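Local coordinates for flavoprotein (Thermotoga maritima, PDB 5V8S), which probably acts as an electron-transferring oxidoreductase that couples an FMN-binding, flavodoxin-like domain to a di-iron centre, at residues A[328-333]-A[358-363]; A[354-359]-A[382-387]. The protein carries 1 engineered substitution. All coordinates share one frame; numbering follows the deposited sequence.

Contact 1: residues A[328-333]-A[358-363]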
loop_
_atom_site.group_PDB
_atom_site.type_symbol
_atom_site.label_atom_id
_atom_site.label_comp_id
_atom_site.label_asym_id
_atom_site.label_seq_id
_atom_site.Cartn_x
_atom_site.Cartn_y
_atom_site.Cartn_z
ATOM N N SER A 328 -12.492 2.073 -9.629
ATOM C CA SER A 328 -12.115 1.500 -10.919
ATOM C C SER A 328 -12.252 -0.014 -10.891
ATOM O O SER A 328 -11.893 -0.672 -9.907
ATOM C CB SER A 328 -10.653 1.802 -11.241
ATOM O OG SER A 328 -10.378 3.190 -11.388
ATOM N N THR A 329 -12.659 -0.575 -12.029
ATOM C CA THR A 329 -12.822 -2.011 -12.140
ATOM C C THR A 329 -12.150 -2.452 -13.433
ATOM O O THR A 329 -10.972 -2.797 -13.406
ATOM C CB THR A 329 -14.302 -2.397 -12.087
ATOM O OG1 THR A 329 -14.982 -1.783 -13.187
ATOM C CG2 THR A 329 -14.948 -1.957 -10.763
ATOM N N TYR A 330 -12.854 -2.389 -14.573
ATOM C CA TYR A 330 -12.321 -2.877 -15.845
ATOM C C TYR A 330 -12.097 -4.390 -15.766
ATOM O O TYR A 330 -13.073 -5.145 -15.720
ATOM C CB TYR A 330 -11.071 -2.076 -16.258
ATOM C CG TYR A 330 -11.332 -0.567 -16.263
ATOM C CD1 TYR A 330 -11.987 0.033 -17.328
ATOM C CD2 TYR A 330 -10.946 0.243 -15.189
ATOM C CE1 TYR A 330 -12.242 1.393 -17.341
ATOM C CE2 TYR A 330 -11.210 1.622 -15.188
ATOM C CZ TYR A 330 -11.848 2.185 -16.273
ATOM O OH TYR A 330 -12.120 3.545 -16.286
ATOM N N GLU A 331 -10.834 -4.842 -15.718
ATOM C CA GLU A 331 -10.532 -6.272 -15.669
ATOM C C GLU A 331 -10.845 -6.923 -14.318
ATOM O O GLU A 331 -11.085 -8.137 -14.272
ATOM C CB GLU A 331 -9.054 -6.506 -16.031
ATOM C CG GLU A 331 -8.028 -6.047 -14.971
ATOM C CD GLU A 331 -7.790 -4.528 -15.009
ATOM O OE1 GLU A 331 -8.492 -3.834 -15.790
ATOM O OE2 GLU A 331 -6.887 -4.031 -14.279
ATOM N N ALA A 332 -10.856 -6.159 -13.226
ATOM C CA ALA A 332 -11.011 -6.711 -11.879
ATOM C C ALA A 332 -12.022 -5.866 -11.121
ATOM O O ALA A 332 -12.288 -4.727 -11.495
ATOM C CB ALA A 332 -9.678 -6.702 -11.114
ATOM N N GLU A 333 -12.577 -6.428 -10.043
ATOM C CA GLU A 333 -13.570 -5.696 -9.268
ATOM C C GLU A 333 -12.931 -4.682 -8.333
ATOM O O GLU A 333 -13.521 -3.619 -8.090
ATOM C CB GLU A 333 -14.441 -6.655 -8.445
ATOM C CG GLU A 333 -15.511 -7.416 -9.237
ATOM C CD GLU A 333 -16.542 -6.507 -9.909
ATOM O OE1 GLU A 333 -16.652 -5.316 -9.529
ATOM O OE2 GLU A 333 -17.250 -6.998 -10.820
ATOM N N PHE A 358 -19.739 4.799 -6.313
ATOM C CA PHE A 358 -19.682 4.992 -7.754
ATOM C C PHE A 358 -18.661 3.998 -8.284
ATOM O O PHE A 358 -17.549 3.909 -7.763
ATOM C CB PHE A 358 -19.220 6.418 -8.099
ATOM C CG PHE A 358 -20.179 7.512 -7.691
ATOM C CD1 PHE A 358 -20.271 7.923 -6.379
ATOM C CD2 PHE A 358 -20.950 8.165 -8.632
ATOM C CE1 PHE A 358 -21.148 8.944 -6.017
ATOM C CE2 PHE A 358 -21.825 9.178 -8.272
ATOM C CZ PHE A 358 -21.928 9.570 -6.966
ATOM N N GLY A 359 -19.013 3.254 -9.314
ATOM C CA GLY A 359 -18.095 2.242 -9.805
ATOM C C GLY A 359 -18.233 2.026 -11.290
ATOM O O GLY A 359 -19.333 2.121 -11.847
ATOM N N VAL A 360 -17.097 1.737 -11.932
ATOM C CA VAL A 360 -17.090 1.380 -13.339
ATOM C C VAL A 360 -17.708 0.004 -13.514
ATOM O O VAL A 360 -17.533 -0.891 -12.675
ATOM C CB VAL A 360 -15.632 1.382 -13.819
ATOM C CG1 VAL A 360 -15.539 0.784 -15.194
ATOM C CG2 VAL A 360 -15.096 2.815 -13.802
ATOM N N HIS A 361 -18.417 -0.177 -14.626
ATOM C CA HIS A 361 -18.956 -1.481 -14.998
ATOM C C HIS A 361 -17.895 -2.191 -15.829
ATOM O O HIS A 361 -17.717 -1.898 -17.017
ATOM C CB HIS A 361 -20.246 -1.313 -15.788
ATOM C CG HIS A 361 -20.875 -2.608 -16.190
ATOM N ND1 HIS A 361 -20.884 -3.716 -15.371
ATOM C CD2 HIS A 361 -21.515 -2.973 -17.326
ATOM C CE1 HIS A 361 -21.501 -4.710 -15.986
ATOM N NE2 HIS A 361 -21.896 -4.284 -17.173
ATOM N N GLY A 362 -17.193 -3.134 -15.201
ATOM C CA GLY A 362 -16.128 -3.867 -15.843
ATOM C C GLY A 362 -16.568 -5.236 -16.333
ATOM O O GLY A 362 -17.750 -5.575 -16.389
ATOM N N TRP A 363 -15.579 -6.040 -16.685
ATOM C CA TRP A 363 -15.817 -7.364 -17.241
ATOM C C TRP A 363 -15.177 -8.442 -16.381
ATOM O O TRP A 363 -14.723 -9.475 -16.883
ATOM C CB TRP A 363 -15.318 -7.431 -18.681
ATOM C CG TRP A 363 -13.875 -7.057 -18.847
ATOM C CD1 TRP A 363 -12.815 -7.879 -18.755
ATOM C CD2 TRP A 363 -13.352 -5.755 -19.146
ATOM N NE1 TRP A 363 -11.648 -7.184 -18.982
ATOM C CE2 TRP A 363 -11.950 -5.877 -19.226
ATOM C CE3 TRP A 363 -13.930 -4.502 -19.343
ATOM C CZ2 TRP A 363 -11.120 -4.804 -19.518
ATOM C CZ3 TRP A 363 -13.098 -3.425 -19.621
ATOM C CH2 TRP A 363 -11.713 -3.585 -19.712
#
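The phenol ring of Tyr-330 carries Val-360 on one face, with CG1 of Val-360 4.1 Å from the ring centroid and 15° off the normal, a CH-pi contact. At the edge of the same ring, close to its plane, comes CZ3 of Trp-363, while Tyr-276 meets the tyrosine edge-to-face. The indole of Trp-363 is covered on one face by backbone: Tyr-330 O stands 3.5 Å above the centre of its plane, and Glu-331 CA lies over the five-membered ring, 3.6 Å from Trp-363 NE1. That nitrogen has no polar partner in the model. The ring reaches this position because CG of Trp-363 sits between its own N and C (chi1 56°), folding the indole back over the carbonyl that its backbone also binds: Trp-363 N donates to Tyr-330 O at 2.8 Å. Gly-362, with no side chain, lets its CA approach Tyr-330 O to 3.3 Å in a CA-H...O contact. These loops follow strands 322-327 and 354-360 at the C-terminal ends of the strands of a flavodoxin-like parallel sheet, where members of this fold bind the flavin, so they probably help to frame the FMN site. Thr-329 to Ala-332 form a type II' beta turn, with Tyr-330 at positive phi. Just ahead of the turn's corner, OG1 of Thr-329 gives its proton to Val-360 O at 2.8 Å, arriving well above the carbonyl plane rather than within it. The outer end of the contact faces the second subunit, whose Trp-164 and Phe-124 pack edge-to-face on Trp-363; this Trp-164 follows His-163, a residue of the di-iron pocket.

Contact 2: residues A[354-359]-A[382-387]; sequences PVLVFG and ILSFTE
Val-357 and Phe-385 both send a branch anti to the backbone N (CG1 of Val-357 and CG of Phe-385, chi1 177° in each), which sets Val-357 CG1 3.7 Å from Phe-385 CD1. On the other face of the sheet, Phe-358 leans beside its own N (chi1 -66°) and Thr-386 turns CG2 anti to its N; the two run side by side, CB and CG2 of Thr-386 lying along the CD2–CE2 side of the ring, with Thr-386 CB 3.7 Å from Phe-358 CD2. A water above that phenyl ring toward its rim donates to Val-357 O and is also hydrogen-bonded to Ser-384 OG and, at 2.7 Å, to Thr-386 OG1, which lies beside the threonine N. The two parallel strands belong to a beta-alpha-beta crossover through helix 371-376, with 381-388 outermost in the five-stranded flavodoxin-like sheet of this chain. Within these segments the ladder runs from Leu-383 N to Val-355 O, 2.8 Å, to Val-357 N with Ser-384 O. An extra residue between Ile-382 and Phe-385, opposite Val-355 to Val-357, makes a beta bulge: Leu-383 takes helix-like backbone angles, its CD1 rests on Pro-354 CB, and the buried Ser-384 N finds no acceptor. Beyond it, Thr-386 N binds Val-357 O, and Thr-386 O receives Gly-359 N.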
loop_
_atom_site.group_PDB
_atom_site.type_symbol
_atom_site.label_atom_id
_atom_site.label_comp_id
_atom_site.label_asym_id
_atom_site.label_seq_id
_atom_site.Cartn_x
_atom_site.Cartn_y
_atom_site.Cartn_z
ATOM N N PRO A 354 -23.606 6.258 6.491
ATOM C CA PRO A 354 -24.035 6.060 5.105
ATOM C C PRO A 354 -22.898 6.247 4.118
ATOM O O PRO A 354 -21.965 7.024 4.336
ATOM C CB PRO A 354 -25.102 7.134 4.911
ATOM C CG PRO A 354 -24.833 8.141 5.959
ATOM C CD PRO A 354 -24.189 7.468 7.099
ATOM N N VAL A 355 -23.015 5.535 2.997
ATOM C CA VAL A 355 -21.999 5.516 1.953
ATOM C C VAL A 355 -22.684 5.583 0.596
ATOM O O VAL A 355 -23.750 4.996 0.398
ATOM C CB VAL A 355 -21.143 4.231 2.048
ATOM C CG1 VAL A 355 -20.177 4.073 0.883
ATOM C CG2 VAL A 355 -20.399 4.202 3.396
ATOM N N LEU A 356 -22.057 6.287 -0.343
ATOM C CA LEU A 356 -22.381 6.179 -1.761
ATOM C C LEU A 356 -21.228 5.482 -2.459
ATOM O O LEU A 356 -20.064 5.776 -2.175
ATOM C CB LEU A 356 -22.522 7.551 -2.422
ATOM C CG LEU A 356 -23.645 8.465 -1.940
ATOM C CD1 LEU A 356 -23.581 9.806 -2.658
ATOM C CD2 LEU A 356 -25.001 7.790 -2.130
ATOM N N VAL A 357 -21.549 4.593 -3.401
ATOM C CA VAL A 357 -20.552 3.920 -4.220
ATOM C C VAL A 357 -20.789 4.310 -5.670
ATOM O O VAL A 357 -21.920 4.226 -6.164
ATOM C CB VAL A 357 -20.592 2.390 -4.051
ATOM C CG1 VAL A 357 -19.565 1.721 -5.002
ATOM C CG2 VAL A 357 -20.333 2.005 -2.606
ATOM N N PHE A 358 -19.739 4.799 -6.313
ATOM C CA PHE A 358 -19.682 4.992 -7.754
ATOM C C PHE A 358 -18.661 3.998 -8.284
ATOM O O PHE A 358 -17.549 3.909 -7.763
ATOM C CB PHE A 358 -19.220 6.418 -8.099
ATOM C CG PHE A 358 -20.179 7.512 -7.691
ATOM C CD1 PHE A 358 -20.271 7.923 -6.379
ATOM C CD2 PHE A 358 -20.950 8.165 -8.632
ATOM C CE1 PHE A 358 -21.148 8.944 -6.017
ATOM C CE2 PHE A 358 -21.825 9.178 -8.272
ATOM C CZ PHE A 358 -21.928 9.570 -6.966
ATOM N N GLY A 359 -19.013 3.254 -9.314
ATOM C CA GLY A 359 -18.095 2.242 -9.805
ATOM C C GLY A 359 -18.233 2.026 -11.290
ATOM O O GLY A 359 -19.333 2.121 -11.847
ATOM N N ILE A 382 -24.766 1.240 2.575
ATOM C CA ILE A 382 -24.659 1.720 1.199
ATOM C C ILE A 382 -26.032 2.200 0.752
ATOM O O ILE A 382 -26.978 1.412 0.675
ATOM C CB ILE A 382 -24.131 0.630 0.259
ATOM C CG1 ILE A 382 -22.749 0.152 0.712
ATOM C CG2 ILE A 382 -24.083 1.183 -1.170
ATOM C CD1 ILE A 382 -22.273 -1.085 -0.022
ATOM N N LEU A 383 -26.138 3.490 0.437
ATOM C CA LEU A 383 -27.431 4.039 0.040
ATOM C C LEU A 383 -27.760 3.731 -1.409
ATOM O O LEU A 383 -28.922 3.486 -1.741
ATOM C CB LEU A 383 -27.457 5.550 0.233
ATOM C CG LEU A 383 -27.158 6.034 1.639
ATOM C CD1 LEU A 383 -27.356 7.549 1.684
ATOM C CD2 LEU A 383 -28.074 5.348 2.631
ATOM N N SER A 384 -26.760 3.763 -2.280
ATOM C CA SER A 384 -26.979 3.462 -3.683
ATOM C C SER A 384 -25.646 3.168 -4.337
ATOM O O SER A 384 -24.578 3.505 -3.814
ATOM C CB SER A 384 -27.656 4.616 -4.435
ATOM O OG SER A 384 -26.786 5.729 -4.537
ATOM N N PHE A 385 -25.751 2.572 -5.525
ATOM C CA PHE A 385 -24.643 2.355 -6.443
ATOM C C PHE A 385 -24.928 3.119 -7.730
ATOM O O PHE A 385 -26.043 3.049 -8.269
ATOM C CB PHE A 385 -24.490 0.868 -6.761
ATOM C CG PHE A 385 -23.418 0.588 -7.764
ATOM C CD1 PHE A 385 -22.108 0.413 -7.360
ATOM C CD2 PHE A 385 -23.714 0.532 -9.116
ATOM C CE1 PHE A 385 -21.111 0.165 -8.290
ATOM C CE2 PHE A 385 -22.728 0.287 -10.046
ATOM C CZ PHE A 385 -21.422 0.105 -9.633
ATOM N N THR A 386 -23.929 3.854 -8.211
ATOM C CA THR A 386 -24.031 4.621 -9.450
ATOM C C THR A 386 -22.912 4.202 -10.387
ATOM O O THR A 386 -21.741 4.184 -10.005
ATOM C CB THR A 386 -23.939 6.131 -9.175
ATOM O OG1 THR A 386 -24.977 6.523 -8.268
ATOM C CG2 THR A 386 -24.077 6.934 -10.451
ATOM N N GLU A 387 -23.274 3.910 -11.625
ATOM C CA GLU A 387 -22.304 3.456 -12.599
ATOM C C GLU A 387 -21.466 4.628 -13.098
ATOM O O GLU A 387 -22.003 5.690 -13.441
ATOM C CB GLU A 387 -23.022 2.814 -13.786
ATOM C CG GLU A 387 -22.041 2.185 -14.753
ATOM C CD GLU A 387 -22.687 1.557 -15.979
ATOM O OE1 GLU A 387 -23.932 1.531 -16.068
ATOM O OE2 GLU A 387 -21.929 1.097 -16.864
HETATM O O HOH W 1 -24.148 6.153 -5.695
#

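Both contacts use strand 354-360, sharing Phe-358 and Gly-359, but at different levels of the flavodoxin-like domain. Contact 2 belongs to the body of the sheet: a backbone ladder interrupted by one bulge, aliphatic and aromatic packing, helix 395-409 over the Leu-356 side, and no other protein chain in touch, although Phe-385 on the outermost strand is exposed. Contact 1 begins where that strand runs out into loop; a side-chain hydroxyl and one turn carbonyl replace the ladder, aromatic faces dominate, and the second subunit packs against it. Neither is wholly buried. Their centres lie about 14 Å apart, and they meet where His-361 packs against Glu-387.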